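Putative carbohydrate-active enzyme (PDB 5WH8) probably hydrolyses O-glycosidic bonds of cellulose-like glucans, as the family 5 glycoside hydrolase domain of a longer, multi-modular protein. Local coordinates at residues A[109-114]-A[146-151]. Residues are numbered along the deposited sequence; the frame is centred on the assembly and turned at random.
Sequences HVLNDG and ICNEPN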
# COMPACT_ATOMS: atom_id res chain seq x y z
N HIS A 109 -8.18 -3.95 -4.40
CA HIS A 109 -8.33 -4.42 -3.02
C HIS A 109 -9.30 -5.58 -2.93
O HIS A 109 -10.43 -5.42 -2.47
CB HIS A 109 -8.78 -3.24 -2.12
CG HIS A 109 -8.62 -3.46 -0.64
ND1 HIS A 109 -7.43 -3.20 0.02
CD2 HIS A 109 -9.50 -3.81 0.34
CE1 HIS A 109 -7.58 -3.40 1.31
NE2 HIS A 109 -8.83 -3.77 1.54
N VAL A 110 -8.84 -6.75 -3.39
CA VAL A 110 -9.59 -8.01 -3.27
C VAL A 110 -9.64 -8.44 -1.80
O VAL A 110 -8.67 -8.24 -1.06
CB VAL A 110 -8.99 -9.15 -4.13
CG1 VAL A 110 -8.86 -8.73 -5.57
CG2 VAL A 110 -7.66 -9.61 -3.61
N LEU A 111 -10.78 -8.99 -1.38
CA LEU A 111 -10.93 -9.46 -0.02
C LEU A 111 -12.09 -10.46 0.13
O LEU A 111 -11.86 -11.66 0.26
CB LEU A 111 -11.12 -8.27 0.92
CG LEU A 111 -11.19 -8.53 2.42
CD1 LEU A 111 -9.94 -9.25 2.95
CD2 LEU A 111 -11.41 -7.21 3.11
N ASN A 112 -13.33 -9.96 0.07
CA ASN A 112 -14.52 -10.77 0.40
C ASN A 112 -15.44 -11.01 -0.80
O ASN A 112 -15.15 -10.59 -1.92
CB ASN A 112 -15.34 -10.10 1.52
CG ASN A 112 -14.60 -10.06 2.86
OD1 ASN A 112 -13.93 -11.02 3.26
ND2 ASN A 112 -14.75 -8.94 3.57
N ASP A 113 -16.56 -11.70 -0.55
CA ASP A 113 -17.58 -11.96 -1.57
C ASP A 113 -17.05 -12.71 -2.81
O ASP A 113 -17.55 -12.52 -3.91
CB ASP A 113 -18.25 -10.64 -2.01
CG ASP A 113 -19.01 -9.95 -0.88
OD1 ASP A 113 -19.12 -10.55 0.22
OD2 ASP A 113 -19.53 -8.84 -1.08
N GLY A 114 -16.06 -13.58 -2.61
CA GLY A 114 -15.50 -14.38 -3.68
C GLY A 114 -14.23 -13.79 -4.29
O GLY A 114 -13.47 -14.49 -4.96
N ILE A 146 -1.51 -5.35 -7.12
CA ILE A 146 -2.44 -5.97 -8.06
C ILE A 146 -3.53 -6.86 -7.40
O ILE A 146 -4.53 -7.17 -8.07
CB ILE A 146 -1.66 -6.79 -9.16
CG1 ILE A 146 -0.70 -7.81 -8.54
CG2 ILE A 146 -0.90 -5.83 -10.09
CD1 ILE A 146 -0.16 -8.87 -9.55
N CYS A 147 -3.36 -7.25 -6.13
CA CYS A 147 -4.38 -8.02 -5.38
C CYS A 147 -4.12 -8.03 -3.86
O CYS A 147 -3.40 -8.88 -3.34
CB CYS A 147 -4.48 -9.48 -5.88
SG CYS A 147 -2.92 -10.39 -6.01
N ASN A 148 -4.76 -7.10 -3.16
CA ASN A 148 -4.60 -6.91 -1.70
C ASN A 148 -4.34 -8.17 -0.83
O ASN A 148 -3.22 -8.37 -0.31
CB ASN A 148 -5.87 -6.19 -1.21
CG ASN A 148 -5.97 -6.10 0.31
OD1 ASN A 148 -5.04 -5.64 0.97
ND2 ASN A 148 -7.11 -6.51 0.86
N GLU A 149 -5.39 -8.98 -0.63
CA GLU A 149 -5.34 -10.15 0.27
C GLU A 149 -6.04 -11.37 -0.34
O GLU A 149 -7.22 -11.62 -0.07
CB GLU A 149 -5.98 -9.85 1.63
CG GLU A 149 -5.08 -8.98 2.51
CD GLU A 149 -5.68 -8.67 3.86
OE1 GLU A 149 -6.82 -9.11 4.16
OE2 GLU A 149 -5.02 -7.97 4.67
N PRO A 150 -5.31 -12.15 -1.16
CA PRO A 150 -5.82 -13.47 -1.55
C PRO A 150 -6.14 -14.26 -0.29
O PRO A 150 -5.39 -14.18 0.67
CB PRO A 150 -4.65 -14.08 -2.34
CG PRO A 150 -3.88 -12.89 -2.84
CD PRO A 150 -3.96 -11.91 -1.70
N ASN A 151 -7.26 -14.97 -0.28
CA ASN A 151 -7.64 -15.75 0.89
C ASN A 151 -8.67 -16.81 0.55
O ASN A 151 -9.38 -16.72 -0.45
CB ASN A 151 -8.16 -14.84 2.02
CG ASN A 151 -9.50 -14.19 1.70
OD1 ASN A 151 -10.57 -14.73 2.04
ND2 ASN A 151 -9.45 -13.01 1.07
O HOH W 1 -11.83 -12.49 3.96
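Stacking joins His-109 to Asn-148: the amide lies over one face of the imidazole, its plane only 13° from that of the ring, with ND2 of Asn-148 above the ring centre and 3.2 Å from CE1 of His-109. Both side chains have CG anti to the backbone N (chi1 -164° and 172°), which carries them the same way, while the second torsions turn ring and amide nearly parallel. Hydrogen bonds fix both partners, His-109 ND1 to Asp-107 and Asn-148 OD1 to Arg-64.

Among the polar links, the carbonyl of Val-110 takes two donors: ND2 of Asn-148, bonding here and not to a ring nitrogen, approaches O of Val-110 at 3.0 Å, tilted from the carbonyl plane, while N of Glu-149 adds a weak bond. ND2 of Asn-151 spans both backbones. It reaches O of Leu-111 at 2.9 Å in an almost straight bond on a lone pair, and O of Glu-149 at 2.9 Å, both acceptors close to its amide plane; the rotation of this amide is thereby set. A water bridges OD1 of Asn-112 and OD1 of Asn-151. CD1 of Leu-111 rests 3.3 Å from OE1 of Glu-149, methyl against carboxylate, while OE2 is hydrogen-bonded to His-209 ND1.

Apolar packing centres on Val-110, whose CG2 meets CB of Cys-147 at 3.9 Å.

Asn-148, Glu-149 and Pro-150 form the Asn-Glu-Pro core of the GH5 signature; Glu-149 is probably the acid/base and Glu-237 the nucleophile, as in relatives. The loops following parallel neighbours 103-109 and 142-145 of the TIM barrel meet here, with helix 185-188 against Leu-111, Glu-149 and Asn-151, and Glu-237 of strand 233-239 touching His-109, Asn-148 and Glu-149.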